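Amidohydrolase (Pseudomonas aeruginosa, PDB 2I5G) probably acts as a metal-dependent dipeptidase of the M19 membrane dipeptidase family, hydrolysing the peptide bond of dipeptides. Local coordinates at residues A19-K31 / S57-I69. The protein carries 2 engineered substitutions. Residues are numbered along the deposited sequence; the frame is centred on the assembly and turned at random.
Sequences AKWNRELFEDMRK and SNKLIRDNSDLVI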
loop_
_atom_site.group_PDB
_atom_site.type_symbol
_atom_site.label_atom_id
_atom_site.label_comp_id
_atom_site.label_asym_id
_atom_site.label_seq_id
_atom_site.Cartn_x
_atom_site.Cartn_y
_atom_site.Cartn_z
ATOM N N ALA A 19 -19.165 -15.375 8.416
ATOM C CA ALA A 19 -19.400 -16.752 8.819
ATOM C C ALA A 19 -18.987 -17.686 7.697
ATOM O O ALA A 19 -18.879 -17.266 6.547
ATOM C CB ALA A 19 -20.871 -16.947 9.135
ATOM N N LYS A 20 -18.740 -18.948 8.036
ATOM C CA LYS A 20 -18.380 -19.951 7.035
ATOM C C LYS A 20 -19.667 -20.123 6.233
ATOM O O LYS A 20 -20.724 -20.372 6.812
ATOM C CB LYS A 20 -18.016 -21.272 7.717
ATOM C CG LYS A 20 -17.504 -22.350 6.780
ATOM C CD LYS A 20 -16.034 -22.160 6.451
ATOM C CE LYS A 20 -15.150 -22.520 7.641
ATOM N NZ LYS A 20 -13.691 -22.355 7.358
ATOM N N TRP A 21 -19.593 -19.981 4.916
ATOM C CA TRP A 21 -20.793 -20.103 4.093
ATOM C C TRP A 21 -21.202 -21.522 3.715
ATOM O O TRP A 21 -20.390 -22.322 3.256
ATOM C CB TRP A 21 -20.650 -19.262 2.823
ATOM C CG TRP A 21 -21.071 -17.826 2.983
ATOM C CD1 TRP A 21 -20.866 -17.023 4.072
ATOM C CD2 TRP A 21 -21.702 -17.006 1.996
ATOM N NE1 TRP A 21 -21.329 -15.752 3.820
ATOM C CE2 TRP A 21 -21.845 -15.715 2.552
ATOM C CE3 TRP A 21 -22.157 -17.233 0.689
ATOM C CZ2 TRP A 21 -22.422 -14.656 1.847
ATOM C CZ3 TRP A 21 -22.731 -16.179 -0.012
ATOM C CH2 TRP A 21 -22.857 -14.908 0.570
ATOM N N ASN A 22 -22.479 -21.818 3.933
ATOM C CA ASN A 22 -23.071 -23.109 3.606
ATOM C C ASN A 22 -24.570 -22.971 3.807
ATOM O O ASN A 22 -25.032 -21.942 4.295
ATOM C CB ASN A 22 -22.496 -24.234 4.478
ATOM C CG ASN A 22 -22.622 -23.960 5.955
ATOM O OD1 ASN A 22 -23.724 -23.814 6.482
ATOM N ND2 ASN A 22 -21.489 -23.896 6.640
ATOM N N ARG A 23 -25.334 -23.986 3.420
ATOM C CA ARG A 23 -26.781 -23.910 3.555
ATOM C C ARG A 23 -27.248 -23.790 4.998
ATOM O O ARG A 23 -28.300 -23.212 5.274
ATOM C CB ARG A 23 -27.450 -25.128 2.920
ATOM C CG ARG A 23 -28.963 -24.993 2.863
ATOM C CD ARG A 23 -29.617 -26.144 2.137
ATOM N NE ARG A 23 -31.056 -25.937 2.028
ATOM C CZ ARG A 23 -31.627 -25.080 1.186
ATOM N NH1 ARG A 23 -30.879 -24.351 0.370
ATOM N NH2 ARG A 23 -32.949 -24.949 1.167
ATOM N N GLU A 24 -26.472 -24.342 5.922
ATOM C CA GLU A 24 -26.853 -24.284 7.319
ATOM C C GLU A 24 -26.780 -22.861 7.851
ATOM O O GLU A 24 -27.579 -22.470 8.702
ATOM C CB GLU A 24 -25.973 -25.212 8.157
ATOM C CG GLU A 24 -26.316 -25.188 9.643
ATOM C CD GLU A 24 -27.822 -25.138 9.901
ATOM O OE1 GLU A 24 -28.534 -26.099 9.523
ATOM O OE2 GLU A 24 -28.293 -24.130 10.480
ATOM N N LEU A 25 -25.824 -22.085 7.350
ATOM C CA LEU A 25 -25.676 -20.705 7.791
ATOM C C LEU A 25 -26.904 -19.950 7.319
ATOM O O LEU A 25 -27.497 -19.167 8.062
ATOM C CB LEU A 25 -24.408 -20.083 7.195
ATOM C CG LEU A 25 -24.029 -18.658 7.619
ATOM C CD1 LEU A 25 -24.863 -17.651 6.856
ATOM C CD2 LEU A 25 -24.220 -18.494 9.123
ATOM N N PHE A 26 -27.288 -20.216 6.076
ATOM C CA PHE A 26 -28.446 -19.586 5.461
ATOM C C PHE A 26 -29.723 -19.857 6.244
ATOM O O PHE A 26 -30.529 -18.960 6.459
ATOM C CB PHE A 26 -28.590 -20.089 4.027
ATOM C CG PHE A 26 -27.467 -19.667 3.129
ATOM C CD1 PHE A 26 -27.218 -20.343 1.939
ATOM C CD2 PHE A 26 -26.661 -18.580 3.462
ATOM C CE1 PHE A 26 -26.184 -19.943 1.094
ATOM C CE2 PHE A 26 -25.623 -18.174 2.622
ATOM C CZ PHE A 26 -25.385 -18.856 1.438
ATOM N N GLU A 27 -29.895 -21.098 6.676
ATOM C CA GLU A 27 -31.079 -21.479 7.432
ATOM C C GLU A 27 -31.134 -20.828 8.816
ATOM O O GLU A 27 -32.213 -20.539 9.334
ATOM C CB GLU A 27 -31.133 -23.002 7.552
ATOM C CG GLU A 27 -31.207 -23.693 6.204
ATOM C CD GLU A 27 -31.034 -25.194 6.302
ATOM O OE1 GLU A 27 -31.097 -25.877 5.254
ATOM O OE2 GLU A 27 -30.830 -25.689 7.430
ATOM N N ASP A 28 -29.969 -20.592 9.407
ATOM C CA ASP A 28 -29.897 -19.978 10.728
ATOM C C ASP A 28 -30.215 -18.489 10.586
ATOM O O ASP A 28 -30.656 -17.836 11.537
ATOM C CB ASP A 28 -28.501 -20.194 11.332
ATOM C CG ASP A 28 -28.507 -20.166 12.858
ATOM O OD1 ASP A 28 -29.420 -20.771 13.463
ATOM O OD2 ASP A 28 -27.593 -19.554 13.455
HETATM N N MSE A 29 -29.996 -17.956 9.389
HETATM C CA MSE A 29 -30.296 -16.559 9.128
HETATM C C MSE A 29 -31.813 -16.462 9.073
HETATM O O MSE A 29 -32.416 -15.492 9.542
HETATM C CB MSE A 29 -29.702 -16.112 7.792
HETATM C CG MSE A 29 -28.201 -16.258 7.707
HETATM SE SE MSE A 29 -27.471 -15.456 6.115
HETATM C CE MSE A 29 -26.041 -14.414 6.903
ATOM N N ARG A 30 -32.425 -17.487 8.495
ATOM C CA ARG A 30 -33.869 -17.538 8.385
ATOM C C ARG A 30 -34.479 -17.733 9.773
ATOM O O ARG A 30 -35.453 -17.063 10.127
ATOM C CB ARG A 30 -34.276 -18.673 7.446
ATOM C CG ARG A 30 -34.028 -18.384 5.963
ATOM C CD ARG A 30 -35.058 -17.405 5.406
ATOM N NE ARG A 30 -34.922 -16.070 5.979
ATOM C CZ ARG A 30 -35.945 -15.282 6.302
ATOM N NH1 ARG A 30 -37.195 -15.693 6.113
ATOM N NH2 ARG A 30 -35.717 -14.078 6.813
ATOM N N LYS A 31 -33.899 -18.635 10.561
ATOM C CA LYS A 31 -34.396 -18.884 11.912
ATOM C C LYS A 31 -34.402 -17.611 12.757
ATOM O O LYS A 31 -35.239 -17.451 13.644
ATOM C CB LYS A 31 -33.545 -19.944 12.616
ATOM C CG LYS A 31 -33.915 -20.160 14.081
ATOM C CD LYS A 31 -33.142 -21.331 14.672
ATOM C CE LYS A 31 -33.475 -21.571 16.146
ATOM N NZ LYS A 31 -32.976 -20.486 17.046
ATOM N N SER A 57 -19.336 -16.988 -3.960
ATOM C CA SER A 57 -20.513 -16.502 -3.248
ATOM C C SER A 57 -21.762 -16.591 -4.128
ATOM O O SER A 57 -22.788 -17.119 -3.709
ATOM C CB SER A 57 -20.293 -15.054 -2.795
ATOM O OG SER A 57 -19.205 -14.954 -1.888
ATOM N N ASN A 58 -21.672 -16.068 -5.347
ATOM C CA ASN A 58 -22.793 -16.105 -6.273
ATOM C C ASN A 58 -23.287 -17.535 -6.476
ATOM O O ASN A 58 -24.461 -17.755 -6.777
ATOM C CB ASN A 58 -22.384 -15.528 -7.630
ATOM C CG ASN A 58 -22.151 -14.036 -7.587
ATOM O OD1 ASN A 58 -21.652 -13.450 -8.550
ATOM N ND2 ASN A 58 -22.520 -13.408 -6.472
ATOM N N LYS A 59 -22.393 -18.508 -6.326
ATOM C CA LYS A 59 -22.782 -19.900 -6.505
ATOM C C LYS A 59 -23.603 -20.431 -5.330
ATOM O O LYS A 59 -24.597 -21.136 -5.521
ATOM C CB LYS A 59 -21.551 -20.782 -6.708
ATOM C CG LYS A 59 -21.908 -22.225 -7.007
ATOM C CD LYS A 59 -20.683 -23.101 -7.159
ATOM C CE LYS A 59 -21.105 -24.530 -7.402
ATOM N NZ LYS A 59 -22.036 -24.593 -8.562
ATOM N N LEU A 60 -23.189 -20.105 -4.113
ATOM C CA LEU A 60 -23.931 -20.560 -2.948
ATOM C C LEU A 60 -25.328 -19.962 -2.966
ATOM O O LEU A 60 -26.307 -20.644 -2.660
ATOM C CB LEU A 60 -23.203 -20.173 -1.664
ATOM C CG LEU A 60 -22.087 -21.157 -1.316
ATOM C CD1 LEU A 60 -21.102 -20.533 -0.345
ATOM C CD2 LEU A 60 -22.720 -22.416 -0.736
ATOM N N ILE A 61 -25.426 -18.692 -3.336
ATOM C CA ILE A 61 -26.718 -18.036 -3.399
ATOM C C ILE A 61 -27.552 -18.731 -4.464
ATOM O O ILE A 61 -28.676 -19.156 -4.208
ATOM C CB ILE A 61 -26.570 -16.541 -3.760
ATOM C CG1 ILE A 61 -25.896 -15.793 -2.601
ATOM C CG2 ILE A 61 -27.934 -15.951 -4.114
ATOM C CD1 ILE A 61 -25.748 -14.303 -2.826
ATOM N N ARG A 62 -26.986 -18.855 -5.657
ATOM C CA ARG A 62 -27.676 -19.499 -6.769
ATOM C C ARG A 62 -28.250 -20.844 -6.345
ATOM O O ARG A 62 -29.429 -21.130 -6.557
ATOM C CB ARG A 62 -26.709 -19.734 -7.934
ATOM C CG ARG A 62 -27.188 -19.205 -9.272
ATOM C CD ARG A 62 -26.600 -20.005 -10.441
ATOM N NE ARG A 62 -25.153 -20.236 -10.354
ATOM C CZ ARG A 62 -24.218 -19.290 -10.416
ATOM N NH1 ARG A 62 -24.555 -18.013 -10.567
ATOM N NH2 ARG A 62 -22.936 -19.629 -10.335
ATOM N N ASP A 63 -27.405 -21.665 -5.737
ATOM C CA ASP A 63 -27.817 -22.995 -5.320
ATOM C C ASP A 63 -28.774 -23.030 -4.131
ATOM O O ASP A 63 -29.404 -24.058 -3.876
ATOM C CB ASP A 63 -26.575 -23.858 -5.043
ATOM C CG ASP A 63 -25.809 -24.216 -6.321
ATOM O OD1 ASP A 63 -26.357 -24.012 -7.427
ATOM O OD2 ASP A 63 -24.665 -24.714 -6.225
ATOM N N ASN A 64 -28.889 -21.910 -3.417
ATOM C CA ASN A 64 -29.776 -21.815 -2.256
ATOM C C ASN A 64 -30.696 -20.603 -2.392
ATOM O O ASN A 64 -30.980 -19.927 -1.401
ATOM C CB ASN A 64 -28.962 -21.666 -0.970
ATOM C CG ASN A 64 -28.030 -22.841 -0.722
ATOM O OD1 ASN A 64 -28.468 -23.935 -0.365
ATOM N ND2 ASN A 64 -26.737 -22.616 -0.911
ATOM N N SER A 65 -31.161 -20.340 -3.612
ATOM C CA SER A 65 -32.024 -19.196 -3.900
ATOM C C SER A 65 -33.371 -19.203 -3.179
ATOM O O SER A 65 -34.117 -18.220 -3.226
ATOM C CB SER A 65 -32.267 -19.090 -5.405
ATOM O OG SER A 65 -33.024 -20.191 -5.877
ATOM N N ASP A 66 -33.685 -20.308 -2.517
ATOM C CA ASP A 66 -34.945 -20.412 -1.797
ATOM C C ASP A 66 -34.791 -19.866 -0.378
ATOM O O ASP A 66 -35.763 -19.763 0.368
ATOM C CB ASP A 66 -35.394 -21.873 -1.764
ATOM C CG ASP A 66 -34.369 -22.784 -1.116
ATOM O OD1 ASP A 66 -33.163 -22.628 -1.403
ATOM O OD2 ASP A 66 -34.772 -23.667 -0.329
ATOM N N LEU A 67 -33.561 -19.505 -0.027
ATOM C CA LEU A 67 -33.233 -18.976 1.293
ATOM C C LEU A 67 -32.692 -17.556 1.236
ATOM O O LEU A 67 -33.008 -16.730 2.091
ATOM C CB LEU A 67 -32.184 -19.868 1.971
ATOM C CG LEU A 67 -32.661 -21.060 2.810
ATOM C CD1 LEU A 67 -33.876 -21.711 2.167
ATOM C CD2 LEU A 67 -31.507 -22.051 2.984
ATOM N N VAL A 68 -31.872 -17.273 0.228
ATOM C CA VAL A 68 -31.265 -15.959 0.096
ATOM C C VAL A 68 -31.290 -15.406 -1.325
ATOM O O VAL A 68 -31.435 -16.151 -2.295
ATOM C CB VAL A 68 -29.794 -16.000 0.573
ATOM C CG1 VAL A 68 -29.728 -16.425 2.034
ATOM C CG2 VAL A 68 -28.997 -16.969 -0.292
ATOM N N ILE A 69 -31.142 -14.085 -1.426
ATOM C CA ILE A 69 -31.120 -13.372 -2.701
ATOM C C ILE A 69 -30.125 -12.224 -2.565
ATOM O O ILE A 69 -29.913 -11.694 -1.469
ATOM C CB ILE A 69 -32.493 -12.759 -3.056
ATOM C CG1 ILE A 69 -32.863 -11.690 -2.020
ATOM C CG2 ILE A 69 -33.546 -13.843 -3.136
ATOM C CD1 ILE A 69 -34.207 -11.025 -2.265
#
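Arg23 and Phe26, on the first helix after the opening strand of this TIM-barrel-type fold, meet the loop by which helix 47-63 turns into strand 68-70. The pairing illustrates how one arginine can tie a helix to the turn that follows another helix. The Arg23 chain runs extended, with CG anti to the backbone N (chi1 -172°), and carries its guanidinium to the loop. Arg23 NH1 donates to Asn64 OD1 (2.6 Å), on a lone pair in the carbonyl plane. Arg23 NH2 forms a salt bridge with Asp66, its hydrogen bond meeting the syn lone pair of Asp66 OD2 at 2.7 Å. Guanidinium and carboxylate lie nearly coplanar, 6° apart. Glu27 OE1 joins the network through Arg23 NE (3.2 Å), and Leu67 CD2 sits over the centre of one guanidinium face. Apolar contacts flank this network. Val68 CG2 makes a CH-pi contact with the Phe26 ring, 4.3 Å from its centroid. Leu60 CD1 lies at the edge of the Trp21 indole, near its plane, and 3.4 Å from Trp21 CB. Ile88 of strand 86-92 touches both Trp21 and Val68. The Asn64 amide, 70° from the Phe26 ring plane, is held at both ends: OD1 by Arg23, and Asn64 ND2 by donating to Leu60 O (2.7 Å).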